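Local coordinates for ATP-dependent DNA helicase uvsW (Enterobacteria phage T4, PDB 1RIF), which unwinds and branch-migrates DNA at the expense of ATP, acting in recombination-dependent repair and the reorganization of stalled replication forks during phage growth, at residues 20-25 and 56-61; 188-191 and 196-199. The protein carries 1 engineered substitution. One frame throughout, in Å; residues are numbered along the deposited sequence.

In the fold
This chain is the N-terminal part of the helicase: the UvsW N-terminal region followed by the ATP-binding, RecA-like domain. Contact 1 belongs to the first. It joins helix 19-28 to the turn that leads into strand 59-61, at one edge of a small mixed sheet. Contact 2 belongs to the second, at one outer edge of the seven-stranded parallel sheet. The two centres are 42 Å apart and on opposite sides of the chain's centre. Their nearest atoms are about 22 Å apart. Contact 1 is remote from the nucleotide site. Contact 2 is nearer, with the side chain of Ile188 about 11 Å from that of Ser142, a predicted ATP-binding residue.

Contact 1. Residues 20-25 and 56-61; sequences STFHEL and YNRLLP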
loop_
_atom_site.group_PDB
_atom_site.type_symbol
_atom_site.label_atom_id
_atom_site.label_comp_id
_atom_site.label_asym_id
_atom_site.label_seq_id
_atom_site.Cartn_x
_atom_site.Cartn_y
_atom_site.Cartn_z
ATOM N N SER A 20 -7.092 -21.771 -20.899
ATOM C CA SER A 20 -7.227 -20.828 -21.998
ATOM C C SER A 20 -7.459 -19.409 -21.491
ATOM O O SER A 20 -6.837 -18.458 -21.971
ATOM C CB SER A 20 -8.400 -21.232 -22.889
ATOM O OG SER A 20 -9.615 -21.175 -22.160
ATOM N N THR A 21 -8.363 -19.268 -20.526
ATOM C CA THR A 21 -8.672 -17.953 -19.991
ATOM C C THR A 21 -7.487 -17.457 -19.167
ATOM O O THR A 21 -7.231 -16.252 -19.087
ATOM C CB THR A 21 -9.944 -17.982 -19.111
ATOM O OG1 THR A 21 -9.597 -18.374 -17.780
ATOM C CG2 THR A 21 -10.958 -18.971 -19.671
ATOM N N PHE A 22 -6.757 -18.396 -18.572
ATOM C CA PHE A 22 -5.591 -18.057 -17.767
ATOM C C PHE A 22 -4.548 -17.319 -18.597
ATOM O O PHE A 22 -3.964 -16.330 -18.152
ATOM C CB PHE A 22 -4.947 -19.309 -17.183
ATOM C CG PHE A 22 -3.646 -19.036 -16.483
ATOM C CD1 PHE A 22 -3.625 -18.348 -15.270
ATOM C CD2 PHE A 22 -2.441 -19.427 -17.055
ATOM C CE1 PHE A 22 -2.423 -18.053 -14.639
ATOM C CE2 PHE A 22 -1.231 -19.136 -16.431
ATOM C CZ PHE A 22 -1.219 -18.448 -15.221
ATOM N N HIS A 23 -4.310 -17.803 -19.807
ATOM C CA HIS A 23 -3.334 -17.171 -20.675
ATOM C C HIS A 23 -3.813 -15.806 -21.135
ATOM O O HIS A 23 -3.009 -14.901 -21.349
ATOM C CB HIS A 23 -3.028 -18.094 -21.850
ATOM C CG HIS A 23 -2.325 -19.348 -21.437
ATOM N ND1 HIS A 23 -2.399 -20.521 -22.154
ATOM C CD2 HIS A 23 -1.544 -19.614 -20.362
ATOM C CE1 HIS A 23 -1.696 -21.456 -21.538
ATOM N NE2 HIS A 23 -1.168 -20.930 -20.449
ATOM N N GLU A 24 -5.125 -15.650 -21.272
ATOM C CA GLU A 24 -5.680 -14.368 -21.678
ATOM C C GLU A 24 -5.478 -13.400 -20.524
ATOM O O GLU A 24 -5.076 -12.257 -20.719
ATOM C CB GLU A 24 -7.161 -14.518 -21.982
ATOM C CG GLU A 24 -7.436 -15.539 -23.067
ATOM C CD GLU A 24 -8.913 -15.686 -23.353
ATOM O OE1 GLU A 24 -9.671 -15.981 -22.403
ATOM O OE2 GLU A 24 -9.313 -15.502 -24.526
ATOM N N LEU A 25 -5.753 -13.883 -19.316
ATOM C CA LEU A 25 -5.591 -13.084 -18.103
ATOM C C LEU A 25 -4.130 -12.728 -17.857
ATOM O O LEU A 25 -3.814 -11.640 -17.370
ATOM C CB LEU A 25 -6.118 -13.857 -16.895
ATOM C CG LEU A 25 -7.626 -13.865 -16.656
ATOM C CD1 LEU A 25 -7.974 -14.950 -15.651
ATOM C CD2 LEU A 25 -8.067 -12.500 -16.156
ATOM N N TYR A 56 2.144 -17.830 -12.679
ATOM C CA TYR A 56 1.605 -19.139 -13.026
ATOM C C TYR A 56 0.931 -19.805 -11.835
ATOM O O TYR A 56 0.279 -20.838 -11.979
ATOM C CB TYR A 56 2.705 -20.042 -13.587
ATOM C CG TYR A 56 3.143 -19.648 -14.975
ATOM C CD1 TYR A 56 4.346 -18.978 -15.185
ATOM C CD2 TYR A 56 2.345 -19.939 -16.082
ATOM C CE1 TYR A 56 4.749 -18.611 -16.464
ATOM C CE2 TYR A 56 2.735 -19.576 -17.365
ATOM C CZ TYR A 56 3.939 -18.914 -17.548
ATOM O OH TYR A 56 4.340 -18.571 -18.814
ATOM N N ASN A 57 1.093 -19.212 -10.658
ATOM C CA ASN A 57 0.453 -19.734 -9.457
ATOM C C ASN A 57 -0.969 -19.187 -9.430
ATOM O O ASN A 57 -1.712 -19.409 -8.478
ATOM C CB ASN A 57 1.204 -19.283 -8.206
ATOM C CG ASN A 57 2.536 -19.983 -8.041
ATOM O OD1 ASN A 57 2.591 -21.163 -7.688
ATOM N ND2 ASN A 57 3.624 -19.259 -8.303
ATOM N N ARG A 58 -1.339 -18.478 -10.494
ATOM C CA ARG A 58 -2.662 -17.883 -10.624
ATOM C C ARG A 58 -2.952 -16.900 -9.479
ATOM O O ARG A 58 -4.093 -16.755 -9.039
ATOM C CB ARG A 58 -3.733 -18.981 -10.688
ATOM C CG ARG A 58 -3.624 -19.889 -11.921
ATOM C CD ARG A 58 -4.678 -21.007 -11.893
ATOM N NE ARG A 58 -5.739 -20.880 -12.906
ATOM C CZ ARG A 58 -5.644 -21.295 -14.171
ATOM N NH1 ARG A 58 -4.530 -21.868 -14.602
ATOM N NH2 ARG A 58 -6.668 -21.159 -15.001
ATOM N N LEU A 59 -1.904 -16.229 -9.007
ATOM C CA LEU A 59 -2.028 -15.243 -7.940
ATOM C C LEU A 59 -1.930 -13.861 -8.564
ATOM O O LEU A 59 -1.066 -13.610 -9.401
ATOM C CB LEU A 59 -0.917 -15.412 -6.909
ATOM C CG LEU A 59 -0.928 -16.700 -6.088
ATOM C CD1 LEU A 59 0.255 -16.712 -5.145
ATOM C CD2 LEU A 59 -2.224 -16.806 -5.305
ATOM N N LEU A 60 -2.821 -12.967 -8.154
ATOM C CA LEU A 60 -2.845 -11.606 -8.675
ATOM C C LEU A 60 -2.768 -10.598 -7.527
ATOM O O LEU A 60 -3.446 -10.754 -6.509
ATOM C CB LEU A 60 -4.138 -11.383 -9.451
ATOM C CG LEU A 60 -4.334 -9.987 -10.028
ATOM C CD1 LEU A 60 -3.634 -9.887 -11.370
ATOM C CD2 LEU A 60 -5.812 -9.713 -10.173
ATOM N N PRO A 61 -1.928 -9.560 -7.659
ATOM C CA PRO A 61 -1.902 -8.624 -6.534
ATOM C C PRO A 61 -3.314 -8.125 -6.194
ATOM O O PRO A 61 -4.090 -7.748 -7.078
ATOM C CB PRO A 61 -0.937 -7.522 -7.002
ATOM C CG PRO A 61 -0.732 -7.771 -8.464
ATOM C CD PRO A 61 -0.871 -9.250 -8.631
#
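The guanidinium of Arg58, which covers Phe22, is gripped on all three nitrogens. NH1 makes a salt bridge with Glu19, NH2 bonds to the carbonyl of Glu18, and NE bonds weakly to that of Ile15. One face of the group lies on Phe22, with the two planes 22° apart. Arg58 NH1 sits over the ring, 3.5 Å from Phe22 CG. Arg58 NH2 reaches back to the start of the side chain, 3.3 Å from Phe22 CB. Nearer the backbone, Arg58 CG packs 3.5 Å from Phe22 CE1. The Arg58 chain bends at chi3 (111°), which turns the guanidinium toward the helix, its face against Phe22. Phe22 has CG anti to its own N (chi1 173°), and the ring projects from the helix toward the turn. At its far end, Phe22 CZ is 3.6 Å from Tyr56 CA, and Phe22 CE2 is 3.7 Å from Tyr56 CD2. The two aromatic side chains cross at about a right angle. Backbone bonds from Arg58 to Ile15 and from Leu60 to Val13 attach residues 56-61 to strand 12-16. No hydrogen bond links the two segments, so they meet by packing on Phe22, while Glu18, Glu19 and Ile15 hold the arginine's polar rim.

Contact 2. Residues 188-191 and 196-199; sequences IKKI and SKDD
Lys190 and Ser196 share the one hydrogen bond of this contact. The backbone N of Lys190 donates to Ser196 OG at 3.2 Å, and the bond is nearly straight (167°). The serine hydroxyl is turned to the strand because OG stands beside its own backbone N, anti to the carbonyl carbon (chi1 -68°). A second approach, Lys190 O to Ser196 N at 3.4 Å, has too poor an angle to count as a bond. The amine of Lys189 bonds to Asn203.

Packing comes mainly from the Lys190 side chain, which leaves the strand toward the loop and arches over Ser196. Bends at chi3 and chi4 fold its end back over the Ser196 backbone. Lys190 CE is 3.3 Å from Ser196 CA, tighter than usual for two carbons. Helix 167-180 also touches this lysine, through Thr170 and Ala174.

Strand 188-190 is an outermost strand of the parallel sheet in the RecA-like helicase domain. One side of it pairs with strand 207-210, where the backbone of Lys189 bonds to Val207 and Val209, and that of Ile191 to Val209. The loop after it folds back along the other side. There the amine of Lys202 bonds to the carbonyl of Ile188, beside the Ser196 bond.

Charge is the last element. In the model Lys190 NZ and Lys197 NZ lie 3.3 Å apart, with the two side chains meeting at a slant. The pair is not a hydrogen bond but two like charges close together, which is probably unfavourable.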
loop_
_atom_site.group_PDB
_atom_site.type_symbol
_atom_site.label_atom_id
_atom_site.label_comp_id
_atom_site.label_asym_id
_atom_site.label_seq_id
_atom_site.Cartn_x
_atom_site.Cartn_y
_atom_site.Cartn_z
ATOM N N ILE A 188 7.713 4.556 18.030
ATOM C CA ILE A 188 8.148 4.620 16.640
ATOM C C ILE A 188 9.616 4.245 16.446
ATOM O O ILE A 188 10.521 4.939 16.918
ATOM C CB ILE A 188 7.901 6.032 16.086
ATOM C CG1 ILE A 188 6.424 6.401 16.270
ATOM C CG2 ILE A 188 8.318 6.105 14.620
ATOM C CD1 ILE A 188 6.114 7.864 16.032
ATOM N N LYS A 189 9.838 3.133 15.751
ATOM C CA LYS A 189 11.186 2.648 15.474
ATOM C C LYS A 189 11.629 3.077 14.081
ATOM O O LYS A 189 10.957 2.783 13.095
ATOM C CB LYS A 189 11.231 1.119 15.554
ATOM C CG LYS A 189 12.589 0.530 15.220
ATOM C CD LYS A 189 12.531 -0.973 15.036
ATOM C CE LYS A 189 13.922 -1.517 14.719
ATOM N NZ LYS A 189 13.895 -2.891 14.118
ATOM N N LYS A 190 12.748 3.781 13.992
ATOM C CA LYS A 190 13.246 4.193 12.686
ATOM C C LYS A 190 14.314 3.183 12.283
ATOM O O LYS A 190 15.224 2.905 13.057
ATOM C CB LYS A 190 13.837 5.605 12.755
ATOM C CG LYS A 190 12.841 6.669 13.194
ATOM C CD LYS A 190 13.403 8.071 13.058
ATOM C CE LYS A 190 14.607 8.293 13.958
ATOM N NZ LYS A 190 14.266 8.196 15.403
ATOM N N ILE A 191 14.191 2.597 11.099
ATOM C CA ILE A 191 15.192 1.632 10.658
ATOM C C ILE A 191 16.056 2.222 9.552
ATOM O O ILE A 191 15.669 3.194 8.905
ATOM C CB ILE A 191 14.552 0.322 10.143
ATOM C CG1 ILE A 191 13.650 0.605 8.939
ATOM C CG2 ILE A 191 13.764 -0.330 11.254
ATOM C CD1 ILE A 191 13.086 -0.643 8.291
ATOM N N SER A 196 16.546 5.806 14.216
ATOM C CA SER A 196 16.554 6.194 15.633
ATOM C C SER A 196 17.985 6.572 16.048
ATOM O O SER A 196 18.943 6.329 15.311
ATOM C CB SER A 196 16.029 5.042 16.515
ATOM O OG SER A 196 14.643 4.793 16.321
ATOM N N LYS A 197 18.147 7.203 17.204
ATOM C CA LYS A 197 19.505 7.522 17.633
ATOM C C LYS A 197 20.017 6.128 18.003
ATOM O O LYS A 197 19.656 5.131 17.359
ATOM C CB LYS A 197 19.500 8.431 18.877
ATOM C CG LYS A 197 18.200 9.225 19.095
ATOM C CD LYS A 197 17.875 10.153 17.921
ATOM C CE LYS A 197 16.500 10.789 18.083
ATOM N NZ LYS A 197 15.419 9.758 18.095
ATOM N N ASP A 198 20.851 6.048 19.033
ATOM C CA ASP A 198 21.330 4.756 19.495
ATOM C C ASP A 198 20.079 4.169 20.154
ATOM O O ASP A 198 20.070 3.031 20.621
ATOM C CB ASP A 198 22.446 4.954 20.525
ATOM C CG ASP A 198 23.736 5.481 19.902
ATOM O OD1 ASP A 198 24.433 4.694 19.222
ATOM O OD2 ASP A 198 24.057 6.679 20.085
ATOM N N ASP A 199 19.026 4.990 20.142
ATOM C CA ASP A 199 17.701 4.721 20.715
ATOM C C ASP A 199 16.919 3.496 20.239
ATOM O O ASP A 199 16.081 2.982 20.979
ATOM C CB ASP A 199 16.800 5.957 20.526
ATOM C CG ASP A 199 16.471 6.657 21.839
ATOM O OD1 ASP A 199 15.900 5.996 22.733
ATOM O OD2 ASP A 199 16.775 7.866 21.977
#